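Local coordinates for SsDNA-binding protein essential for mitochondrial genome maintenance (Saccharomyces cerevisiae, PDB 6CQK) that binds single-stranded DNA preferentially and cooperatively, acts in mitochondrial DNA replication and stimulates the PIF1 helicase, at residues R26-I32 with W44-F50; R63-Y69 with I97-G103; E71-Y77 with T89-K95. One frame throughout, in Å; residues are numbered along the deposited sequence.

Contact 1. Residues R26-I32 with W44-F50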
loop_
_atom_site.group_PDB
_atom_site.type_symbol
_atom_site.label_atom_id
_atom_site.label_comp_id
_atom_site.label_asym_id
_atom_site.label_seq_id
_atom_site.Cartn_x
_atom_site.Cartn_y
_atom_site.Cartn_z
ATOM N N ARG A 26 21.661 -6.477 15.722
ATOM C CA ARG A 26 22.272 -6.298 14.456
ATOM C C ARG A 26 21.242 -5.797 13.559
ATOM O O ARG A 26 20.179 -6.420 13.449
ATOM C CB ARG A 26 22.741 -7.572 13.786
ATOM C CG ARG A 26 23.968 -8.096 14.415
ATOM C CD ARG A 26 25.035 -6.992 14.475
ATOM N NE ARG A 26 25.970 -7.180 13.382
ATOM C CZ ARG A 26 27.019 -6.393 13.167
ATOM N NH1 ARG A 26 27.238 -5.289 13.898
ATOM N NH2 ARG A 26 27.855 -6.686 12.173
ATOM N N TYR A 27 21.613 -4.741 12.841
ATOM C CA TYR A 27 20.843 -4.329 11.705
ATOM C C TYR A 27 21.654 -3.936 10.526
ATOM O O TYR A 27 22.819 -3.488 10.649
ATOM C CB TYR A 27 19.989 -3.186 12.079
ATOM C CG TYR A 27 20.700 -1.857 12.351
ATOM C CD1 TYR A 27 20.870 -0.868 11.366
ATOM C CD2 TYR A 27 21.122 -1.545 13.637
ATOM C CE1 TYR A 27 21.464 0.376 11.657
ATOM C CE2 TYR A 27 21.684 -0.301 13.949
ATOM C CZ TYR A 27 21.856 0.651 12.965
ATOM O OH TYR A 27 22.482 1.819 13.308
ATOM N N LEU A 28 20.984 -4.045 9.391
ATOM C CA LEU A 28 21.536 -3.696 8.107
ATOM C C LEU A 28 20.999 -2.335 7.648
ATOM O O LEU A 28 19.858 -1.984 7.921
ATOM C CB LEU A 28 21.152 -4.798 7.157
ATOM C CG LEU A 28 21.983 -4.914 5.909
ATOM C CD1 LEU A 28 23.469 -5.067 6.243
ATOM C CD2 LEU A 28 21.485 -6.088 5.071
ATOM N N LYS A 29 21.863 -1.528 7.041
ATOM C CA LYS A 29 21.506 -0.174 6.503
ATOM C C LYS A 29 21.789 -0.152 5.017
ATOM O O LYS A 29 22.768 -0.730 4.575
ATOM C CB LYS A 29 22.311 0.987 7.162
ATOM C CG LYS A 29 21.585 1.751 8.303
ATOM C CD LYS A 29 20.825 3.009 7.813
ATOM C CE LYS A 29 19.811 3.489 8.835
ATOM N NZ LYS A 29 20.431 3.913 10.124
ATOM N N TYR A 30 20.881 0.429 4.259
ATOM C CA TYR A 30 21.102 0.699 2.858
ATOM C C TYR A 30 20.133 1.787 2.440
ATOM O O TYR A 30 19.163 2.097 3.156
ATOM C CB TYR A 30 20.945 -0.557 1.991
ATOM C CG TYR A 30 19.513 -1.061 1.811
ATOM C CD1 TYR A 30 18.910 -1.912 2.732
ATOM C CD2 TYR A 30 18.769 -0.689 0.710
ATOM C CE1 TYR A 30 17.621 -2.366 2.559
ATOM C CE2 TYR A 30 17.472 -1.155 0.557
ATOM C CZ TYR A 30 16.902 -1.990 1.493
ATOM O OH TYR A 30 15.563 -2.375 1.341
ATOM N N SER A 31 20.422 2.394 1.305
ATOM C CA SER A 31 19.584 3.454 0.775
ATOM C C SER A 31 19.014 3.065 -0.611
ATOM O O SER A 31 19.645 2.292 -1.334
ATOM C CB SER A 31 20.360 4.756 0.697
ATOM O OG SER A 31 21.571 4.533 0.000
ATOM N N ILE A 32 17.773 3.521 -0.873
ATOM C CA ILE A 32 17.081 3.315 -2.113
ATOM C C ILE A 32 16.999 4.688 -2.776
ATOM O O ILE A 32 16.512 5.632 -2.165
ATOM C CB ILE A 32 15.628 2.775 -1.859
ATOM C CG1 ILE A 32 15.685 1.414 -1.188
ATOM C CG2 ILE A 32 14.830 2.631 -3.166
ATOM C CD1 ILE A 32 14.343 0.876 -0.787
ATOM N N TRP A 44 16.124 9.876 -1.872
ATOM C CA TRP A 44 16.953 8.878 -1.206
ATOM C C TRP A 44 16.310 8.500 0.125
ATOM O O TRP A 44 15.916 9.393 0.892
ATOM C CB TRP A 44 18.327 9.467 -0.958
ATOM C CG TRP A 44 19.045 9.625 -2.232
ATOM C CD1 TRP A 44 19.015 10.686 -3.099
ATOM C CD2 TRP A 44 19.876 8.637 -2.831
ATOM N NE1 TRP A 44 19.805 10.410 -4.201
ATOM C CE2 TRP A 44 20.361 9.168 -4.050
ATOM C CE3 TRP A 44 20.282 7.349 -2.435
ATOM C CZ2 TRP A 44 21.181 8.448 -4.873
ATOM C CZ3 TRP A 44 21.158 6.646 -3.249
ATOM C CH2 TRP A 44 21.595 7.185 -4.443
ATOM N N TYR A 45 16.139 7.216 0.375
ATOM C CA TYR A 45 15.443 6.764 1.596
ATOM C C TYR A 45 16.329 5.753 2.236
ATOM O O TYR A 45 16.816 4.850 1.531
ATOM C CB TYR A 45 14.106 6.104 1.259
ATOM C CG TYR A 45 13.064 7.045 0.717
ATOM C CD1 TYR A 45 12.497 8.005 1.533
ATOM C CD2 TYR A 45 12.618 6.968 -0.623
ATOM C CE1 TYR A 45 11.517 8.903 1.022
ATOM C CE2 TYR A 45 11.669 7.865 -1.137
ATOM C CZ TYR A 45 11.124 8.837 -0.314
ATOM O OH TYR A 45 10.147 9.702 -0.718
ATOM N N ASN A 46 16.614 5.944 3.522
ATOM C CA ASN A 46 17.481 5.038 4.237
ATOM C C ASN A 46 16.660 4.034 4.989
ATOM O O ASN A 46 15.738 4.402 5.746
ATOM C CB ASN A 46 18.318 5.798 5.208
ATOM C CG ASN A 46 19.143 6.858 4.512
ATOM O OD1 ASN A 46 19.972 6.548 3.627
ATOM N ND2 ASN A 46 18.937 8.115 4.884
ATOM N N ILE A 47 16.943 2.783 4.677
ATOM C CA ILE A 47 16.193 1.651 5.142
ATOM C C ILE A 47 16.999 0.961 6.227
ATOM O O ILE A 47 18.223 0.858 6.111
ATOM C CB ILE A 47 16.033 0.607 4.017
ATOM C CG1 ILE A 47 15.426 1.240 2.780
ATOM C CG2 ILE A 47 15.204 -0.578 4.490
ATOM C CD1 ILE A 47 14.153 2.029 3.033
ATOM N N THR A 48 16.297 0.496 7.267
ATOM C CA THR A 48 16.916 -0.197 8.358
ATOM C C THR A 48 16.300 -1.551 8.291
ATOM O O THR A 48 15.125 -1.669 8.094
ATOM C CB THR A 48 16.562 0.495 9.694
ATOM O OG1 THR A 48 17.042 1.856 9.685
ATOM C CG2 THR A 48 17.185 -0.214 10.848
ATOM N N VAL A 49 17.100 -2.573 8.478
ATOM C CA VAL A 49 16.624 -3.945 8.488
ATOM C C VAL A 49 17.053 -4.749 9.724
ATOM O O VAL A 49 18.261 -4.933 9.994
ATOM C CB VAL A 49 17.125 -4.728 7.299
ATOM C CG1 VAL A 49 16.273 -5.973 7.144
ATOM C CG2 VAL A 49 17.066 -3.880 6.022
ATOM N N PHE A 50 16.056 -5.163 10.513
ATOM C CA PHE A 50 16.294 -6.071 11.607
ATOM C C PHE A 50 15.914 -7.485 11.215
ATOM O O PHE A 50 16.612 -8.390 11.627
ATOM C CB PHE A 50 15.556 -5.644 12.843
ATOM C CG PHE A 50 16.002 -4.343 13.392
ATOM C CD1 PHE A 50 17.160 -4.222 14.084
ATOM C CD2 PHE A 50 15.242 -3.216 13.211
ATOM C CE1 PHE A 50 17.575 -2.991 14.591
ATOM C CE2 PHE A 50 15.643 -1.973 13.721
ATOM C CZ PHE A 50 16.815 -1.869 14.423
#
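Tyr30 lays one face of its ring over Ile47. The isoleucine CB sits 3.9 Å from the centroid of the Tyr30 ring and 20° off its normal, a CH-pi contact displaced toward the rim, while Ile47 CG2 reaches Tyr30 CE1 at 3.6 Å. At the ring edge, Val49 CG2 comes within 3.8 Å of Tyr30 CE1. A first torsion of 72° places Tyr30 CG between its own backbone N and carbonyl carbon, which swings the ring across to the neighbouring strand. On the face of the sheet that carries Tyr30 and Ile47, Ile32 CD1 meets Ile47 CG1 at 3.7 Å, and the CB atoms of Leu28 and Val49 abut. Lys29, Ser31, Asn46 and Thr48 lie on the opposite face of the sheet, where Lys29 bends so that its CE comes 3.3 Å from Thr48 OG1. Tyr27 and Phe50 lie side by side, their rings meeting obliquely.

These side chains are set by an antiparallel ladder in which Leu28 pairs with Val49, Tyr30 with Ile47 and Ile32 with Tyr45, all hydrogen-bonded pairs. Its straightest bond, Ile47 N to Tyr30 O, spans 2.8 Å with 172° at the hydrogen. This is a hairpin of the OB fold of the single-strand binding family. Farther out, Phe16 meets the Tyr30 ring edge-to-face, helix 52-59 touches Leu28 and Val49, and the Tyr30 hydroxyl is hydrogen-bonded to Gln94 OE1.

With an alanine at this position, Ile47 would probably lose the ring that covers it and Gln94 OE1 its hydroxyl partner. The hairpin illustrates a two-sided sheet: Leu28, Tyr30, Ile32, Tyr45, Ile47 and Val49 make a buried, largely apolar face, whereas Lys29, Ser31, Asn46 and Thr48 make a polar and more exposed one.

Contact 2. Residues R63-Y69 with I97-G103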
loop_
_atom_site.group_PDB
_atom_site.type_symbol
_atom_site.label_atom_id
_atom_site.label_comp_id
_atom_site.label_asym_id
_atom_site.label_seq_id
_atom_site.Cartn_x
_atom_site.Cartn_y
_atom_site.Cartn_z
ATOM N N ARG A 63 21.987 -7.527 -5.333
ATOM C CA ARG A 63 23.165 -6.724 -5.716
ATOM C C ARG A 63 22.788 -5.253 -5.819
ATOM O O ARG A 63 21.630 -4.926 -6.075
ATOM C CB ARG A 63 23.722 -7.203 -7.073
ATOM C CG ARG A 63 24.279 -8.634 -7.075
ATOM C CD ARG A 63 24.920 -8.989 -8.421
ATOM N NE ARG A 63 23.938 -9.051 -9.515
ATOM C CZ ARG A 63 23.139 -10.093 -9.786
ATOM N NH1 ARG A 63 23.161 -11.202 -9.039
ATOM N NH2 ARG A 63 22.290 -10.014 -10.818
ATOM N N LYS A 64 23.781 -4.383 -5.650
ATOM C CA LYS A 64 23.584 -2.951 -5.830
ATOM C C LYS A 64 22.946 -2.650 -7.208
ATOM O O LYS A 64 23.161 -3.382 -8.170
ATOM C CB LYS A 64 24.929 -2.239 -5.628
ATOM C CG LYS A 64 24.902 -0.723 -5.669
ATOM C CD LYS A 64 26.270 -0.154 -5.203
ATOM C CE LYS A 64 26.777 1.087 -5.925
ATOM N NZ LYS A 64 25.873 2.254 -5.810
ATOM N N GLY A 65 22.114 -1.608 -7.273
ATOM C CA GLY A 65 21.394 -1.241 -8.492
ATOM C C GLY A 65 20.106 -2.015 -8.736
ATOM O O GLY A 65 19.398 -1.778 -9.724
ATOM N N ALA A 66 19.802 -2.970 -7.868
ATOM C CA ALA A 66 18.559 -3.721 -7.983
ATOM C C ALA A 66 17.307 -2.870 -7.854
ATOM O O ALA A 66 17.172 -2.079 -6.920
ATOM C CB ALA A 66 18.509 -4.777 -6.928
ATOM N N LEU A 67 16.414 -3.011 -8.829
ATOM C CA LEU A 67 15.040 -2.513 -8.687
ATOM C C LEU A 67 14.314 -3.383 -7.672
ATOM O O LEU A 67 14.194 -4.595 -7.876
ATOM C CB LEU A 67 14.287 -2.546 -10.011
ATOM C CG LEU A 67 12.941 -1.854 -10.012
ATOM C CD1 LEU A 67 13.106 -0.380 -9.744
ATOM C CD2 LEU A 67 12.185 -2.049 -11.311
ATOM N N VAL A 68 13.856 -2.743 -6.599
ATOM C CA VAL A 68 13.152 -3.408 -5.504
ATOM C C VAL A 68 11.804 -2.762 -5.211
ATOM O O VAL A 68 11.573 -1.596 -5.554
ATOM C CB VAL A 68 13.949 -3.374 -4.209
ATOM C CG1 VAL A 68 15.186 -4.156 -4.408
ATOM C CG2 VAL A 68 14.296 -1.961 -3.768
ATOM N N TYR A 69 10.915 -3.512 -4.567
ATOM C CA TYR A 69 9.670 -2.937 -3.983
ATOM C C TYR A 69 9.763 -3.232 -2.503
ATOM O O TYR A 69 9.784 -4.394 -2.135
ATOM C CB TYR A 69 8.426 -3.551 -4.607
ATOM C CG TYR A 69 7.159 -3.330 -3.845
ATOM C CD1 TYR A 69 6.746 -4.208 -2.868
ATOM C CD2 TYR A 69 6.344 -2.272 -4.127
ATOM C CE1 TYR A 69 5.573 -4.024 -2.186
ATOM C CE2 TYR A 69 5.179 -2.060 -3.428
ATOM C CZ TYR A 69 4.796 -2.944 -2.464
ATOM O OH TYR A 69 3.598 -2.708 -1.804
ATOM N N ILE A 97 10.456 -7.270 1.309
ATOM C CA ILE A 97 11.106 -6.861 0.107
ATOM C C ILE A 97 10.769 -7.774 -1.022
ATOM O O ILE A 97 10.688 -8.966 -0.836
ATOM C CB ILE A 97 12.632 -6.668 0.271
ATOM C CG1 ILE A 97 13.262 -6.297 -1.087
ATOM C CG2 ILE A 97 13.311 -7.865 0.855
ATOM C CD1 ILE A 97 14.576 -5.578 -0.947
ATOM N N ASN A 98 10.545 -7.184 -2.199
ATOM C CA ASN A 98 10.381 -7.871 -3.480
ATOM C C ASN A 98 11.549 -7.477 -4.404
ATOM O O ASN A 98 11.820 -6.301 -4.612
ATOM C CB ASN A 98 9.059 -7.413 -4.058
ATOM C CG ASN A 98 8.338 -8.508 -4.730
ATOM O OD1 ASN A 98 8.711 -8.866 -5.827
ATOM N ND2 ASN A 98 7.270 -9.032 -4.118
ATOM N N LEU A 99 12.293 -8.450 -4.895
ATOM C CA LEU A 99 13.312 -8.193 -5.867
ATOM C C LEU A 99 12.591 -8.212 -7.183
ATOM O O LEU A 99 11.987 -9.204 -7.521
ATOM C CB LEU A 99 14.374 -9.261 -5.828
ATOM C CG LEU A 99 15.435 -8.960 -6.847
ATOM C CD1 LEU A 99 16.236 -7.708 -6.472
ATOM C CD2 LEU A 99 16.340 -10.160 -7.004
ATOM N N LEU A 100 12.589 -7.078 -7.887
ATOM C CA LEU A 100 11.934 -6.966 -9.192
ATOM C C LEU A 100 12.903 -7.256 -10.299
ATOM O O LEU A 100 12.558 -7.926 -11.253
ATOM C CB LEU A 100 11.331 -5.577 -9.347
ATOM C CG LEU A 100 10.358 -5.200 -8.217
ATOM C CD1 LEU A 100 9.834 -3.795 -8.404
ATOM C CD2 LEU A 100 9.196 -6.179 -8.171
ATOM N N LYS A 101 14.113 -6.734 -10.169
ATOM C CA LYS A 101 15.169 -6.970 -11.086
ATOM C C LYS A 101 16.458 -6.702 -10.345
ATOM O O LYS A 101 16.644 -5.614 -9.817
ATOM C CB LYS A 101 15.065 -6.020 -12.282
ATOM C CG LYS A 101 16.132 -6.330 -13.312
ATOM C CD LYS A 101 16.510 -5.221 -14.290
ATOM C CE LYS A 101 17.509 -4.228 -13.638
ATOM N NZ LYS A 101 18.934 -4.405 -14.051
ATOM N N ASN A 102 17.421 -7.612 -10.449
ATOM C CA ASN A 102 18.737 -7.439 -9.808
ATOM C C ASN A 102 19.773 -6.546 -10.563
ATOM O O ASN A 102 19.492 -6.082 -11.668
ATOM C CB ASN A 102 19.283 -8.829 -9.489
ATOM C CG ASN A 102 19.899 -8.913 -8.108
ATOM O OD1 ASN A 102 20.415 -7.935 -7.592
ATOM N ND2 ASN A 102 19.919 -10.101 -7.540
ATOM N N GLY A 103 20.960 -6.315 -9.978
ATOM C CA GLY A 103 22.049 -5.518 -10.604
ATOM C C GLY A 103 22.913 -6.279 -11.631
ATOM O O GLY A 103 24.129 -6.049 -11.807
#
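Asn102 OD1 is gripped by two backbone amides. Arg63 N approaches it in the carbonyl plane, on a lone pair, at 2.8 Å and 163°, and Gly103 N, from the asparagine's own segment, binds at 2.9 Å from Asn102 OD1, tilted from that plane. The side-chain amide of Asn102 is also stacked on the Arg63 guanidinium. The two planes are 18° apart, and Asn102 CG lies 3.7 Å above the guanidinium plane, over its centre, although the side chains themselves cross at about a right angle. A bend about the CG-CD bond (chi3 -66°) folds the arginine back over the amide, and Gly103 C lies at the guanidinium edge.

Arg63 to Ala66 form a type II turn with Gly65 at positive phi, and the turn delivers the chain into strand 67-77. There Leu67 O accepts from both Lys101 N and Leu100 N, with Leu100 N at 3.0 Å from Leu67 O. This double acceptance marks a beta bulge: the register slips by one residue between Leu67, opposite Lys101, and Val68, opposite Leu99. Such an irregularity belongs here to the antiparallel pairing of the last two strands of an OB fold, at the corner where the chain turns at Leu100. Beyond the bulge regular pairing resumes, Tyr69 and Asn98 exchanging two backbone bonds.

The apolar side chains gather in two groups. In one, Val68 CG1 touches Ile97 CD1 at 3.8 Å, and Leu99, its CG anti to the backbone N, carries its CD1 to 3.7 Å from Ala66 CB. In the other, Leu100 CD1 nestles between Leu67 CG and Tyr69 CB. Leu100 also packs on Leu100 of the third subunit, whereas Asn98 OD1 accepts a hydrogen bond from Met1 N of the fourth subunit and the Tyr69 hydroxyl is hydrogen-bonded to Glu71.

Contact 3. Residues E71-Y77 with T89-K95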
loop_
_atom_site.group_PDB
_atom_site.type_symbol
_atom_site.label_atom_id
_atom_site.label_comp_id
_atom_site.label_asym_id
_atom_site.label_seq_id
_atom_site.Cartn_x
_atom_site.Cartn_y
_atom_site.Cartn_z
ATOM N N GLU A 71 8.521 -2.452 1.518
ATOM C CA GLU A 71 7.531 -1.900 2.442
ATOM C C GLU A 71 8.219 -1.752 3.780
ATOM O O GLU A 71 8.930 -2.623 4.185
ATOM C CB GLU A 71 6.372 -2.834 2.631
ATOM C CG GLU A 71 5.543 -3.004 1.413
ATOM C CD GLU A 71 4.499 -4.065 1.565
ATOM O OE1 GLU A 71 4.734 -5.170 2.142
ATOM O OE2 GLU A 71 3.416 -3.719 1.065
ATOM N N ALA A 72 8.020 -0.628 4.435
ATOM C CA ALA A 72 8.756 -0.338 5.638
ATOM C C ALA A 72 7.881 0.434 6.632
ATOM O O ALA A 72 7.122 1.323 6.241
ATOM C CB ALA A 72 10.037 0.491 5.283
ATOM N N ASP A 73 8.053 0.136 7.912
ATOM C CA ASP A 73 7.415 0.942 8.947
ATOM C C ASP A 73 8.129 2.245 9.101
ATOM O O ASP A 73 9.362 2.262 9.167
ATOM C CB ASP A 73 7.320 0.168 10.277
ATOM C CG ASP A 73 6.173 -0.819 10.246
ATOM O OD1 ASP A 73 5.090 -0.457 9.715
ATOM O OD2 ASP A 73 6.345 -1.982 10.629
ATOM N N ALA A 74 7.368 3.315 9.135
ATOM C CA ALA A 74 7.913 4.652 9.249
ATOM C C ALA A 74 7.715 5.286 10.612
ATOM O O ALA A 74 6.622 5.200 11.167
ATOM C CB ALA A 74 7.280 5.563 8.196
ATOM N N ALA A 75 8.755 5.948 11.113
ATOM C CA ALA A 75 8.677 6.787 12.317
ATOM C C ALA A 75 9.529 8.021 12.175
ATOM O O ALA A 75 10.377 8.067 11.315
ATOM C CB ALA A 75 9.176 6.018 13.499
ATOM N N ASN A 76 9.281 9.005 13.020
ATOM C CA ASN A 76 10.062 10.214 13.078
ATOM C C ASN A 76 10.789 10.202 14.375
ATOM O O ASN A 76 10.158 10.032 15.374
ATOM C CB ASN A 76 9.141 11.445 12.927
ATOM C CG ASN A 76 8.958 11.883 11.451
ATOM O OD1 ASN A 76 9.814 11.662 10.557
ATOM N ND2 ASN A 76 7.833 12.528 11.192
ATOM N N TYR A 77 12.115 10.321 14.356
ATOM C CA TYR A 77 12.951 10.449 15.556
ATOM C C TYR A 77 13.806 11.726 15.608
ATOM O O TYR A 77 14.507 12.033 14.638
ATOM C CB TYR A 77 13.898 9.266 15.633
ATOM C CG TYR A 77 13.250 7.891 15.678
ATOM C CD1 TYR A 77 11.936 7.676 16.165
ATOM C CD2 TYR A 77 13.979 6.776 15.255
ATOM C CE1 TYR A 77 11.388 6.396 16.211
ATOM C CE2 TYR A 77 13.433 5.497 15.301
ATOM C CZ TYR A 77 12.134 5.316 15.780
ATOM O OH TYR A 77 11.602 4.058 15.794
ATOM N N THR A 89 14.262 13.200 12.122
ATOM C CA THR A 89 14.633 12.296 11.075
ATOM C C THR A 89 13.678 11.110 10.914
ATOM O O THR A 89 13.040 10.618 11.858
ATOM C CB THR A 89 16.112 11.820 11.260
ATOM O OG1 THR A 89 16.638 11.547 9.944
ATOM C CG2 THR A 89 16.155 10.566 12.145
ATOM N N LEU A 90 13.647 10.630 9.694
ATOM C CA LEU A 90 12.742 9.592 9.310
ATOM C C LEU A 90 13.378 8.211 9.392
ATOM O O LEU A 90 14.341 7.967 8.721
ATOM C CB LEU A 90 12.313 9.838 7.897
ATOM C CG LEU A 90 11.377 8.811 7.264
ATOM C CD1 LEU A 90 9.970 8.850 7.856
ATOM C CD2 LEU A 90 11.327 9.061 5.767
ATOM N N SER A 91 12.798 7.309 10.187
ATOM C CA SER A 91 13.258 5.963 10.292
ATOM C C SER A 91 12.321 5.126 9.494
ATOM O O SER A 91 11.103 5.264 9.623
ATOM C CB SER A 91 13.175 5.498 11.709
ATOM O OG SER A 91 13.279 4.096 11.729
ATOM N N LEU A 92 12.888 4.197 8.730
ATOM C CA LEU A 92 12.141 3.324 7.820
ATOM C C LEU A 92 12.664 1.949 8.021
ATOM O O LEU A 92 13.802 1.641 7.614
ATOM C CB LEU A 92 12.381 3.688 6.407
ATOM C CG LEU A 92 11.690 4.932 5.872
ATOM C CD1 LEU A 92 12.208 5.192 4.480
ATOM C CD2 LEU A 92 10.184 4.796 5.828
ATOM N N VAL A 93 11.881 1.133 8.738
ATOM C CA VAL A 93 12.324 -0.186 9.126
ATOM C C VAL A 93 11.654 -1.166 8.254
ATOM O O VAL A 93 10.418 -1.169 8.159
ATOM C CB VAL A 93 12.002 -0.458 10.582
ATOM C CG1 VAL A 93 12.316 -1.897 10.905
ATOM C CG2 VAL A 93 12.835 0.476 11.445
ATOM N N GLN A 94 12.455 -1.948 7.544
ATOM C CA GLN A 94 11.954 -2.810 6.469
ATOM C C GLN A 94 11.029 -3.909 6.988
ATOM O O GLN A 94 11.328 -4.509 7.968
ATOM C CB GLN A 94 13.132 -3.421 5.722
ATOM C CG GLN A 94 12.727 -4.329 4.588
ATOM C CD GLN A 94 13.888 -4.788 3.733
ATOM O OE1 GLN A 94 14.756 -4.000 3.362
ATOM N NE2 GLN A 94 13.914 -6.065 3.425
ATOM N N LYS A 95 9.881 -4.114 6.344
ATOM C CA LYS A 95 8.939 -5.199 6.656
ATOM C C LYS A 95 8.864 -6.258 5.574
ATOM O O LYS A 95 8.555 -7.398 5.817
ATOM C CB LYS A 95 7.573 -4.584 6.963
ATOM C CG LYS A 95 7.498 -3.864 8.305
ATOM C CD LYS A 95 8.356 -4.633 9.350
ATOM C CE LYS A 95 8.655 -3.932 10.672
ATOM N NZ LYS A 95 9.918 -4.365 11.339
#
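Lys95 crosses Asp73 at about a right angle; the aspartate shares its face of the sheet with Val93, Ala75, Ser91, Tyr77 and Thr89. The lysine chain, bent at chi2 (-36°), runs past the carboxylate so that its methylenes CG and CE both lie alongside Asp73 OD2. The ammonium group is farther off, Lys95 NZ standing 4.4 Å from Asp73 OD2, beyond a salt bridge. At the other end of the strands, the Tyr77 ring turns back along the sheet and brings CE2 to 3.6 Å from Ser91 CB in an oblique approach, though this tyrosine is poorly ordered.

The opposite face sets leucines beside alanines, with Asn76 and Gln94 as its polar members. Leu92 places CG beside its own backbone N, chi1 -76°, and its CD2 meets Ala74 CB at 3.8 Å, while its CB faces Ala72 CB. Leu90 CD1 approaches Ala74 CB more loosely, at 4.3 Å. Tyr45 and Ile47 cover Leu92 from the neighbouring strand, and Tyr45 of the second subunit packs on Ala74 and Asn76; Asn76 ND2 donates to Trp44 O of that subunit.

Backbone bonds hold the hairpin in register, from Lys95 N to Glu71 O at 2.8 Å through the Asp73-Val93 and Ala75-Ser91 pairs to Tyr77 and Thr89. In an OB fold this is the hairpin of the last two strands. The directional bonds between them come from this backbone ladder, whereas the Asp73-Lys95 pair probably adds only a weak electrostatic attraction.

Contact 1 lies nearest the centre of the chain and has the most buried residues of the three, with large apolar side chains on its inner face. Contacts 2 and 3 hold the same pair of strands, 67-77 and 89-99, with contact 3 nested inside the loop that contact 2 closes. Contact 3 is regular pairing in which leucines meet alanines on one face, whereas contact 2 departs from it through a bulge and a turn, and its solvent-facing end is polar. Strand 43-49 beside strand 89-99 joins contact 1 to contact 3, Thr48 O lying 2.7 Å from Gln94 N in a probable hydrogen bond. Ile32 and Val68 bring contacts 1 and 2 together by apolar packing. All three also touch the second subunit.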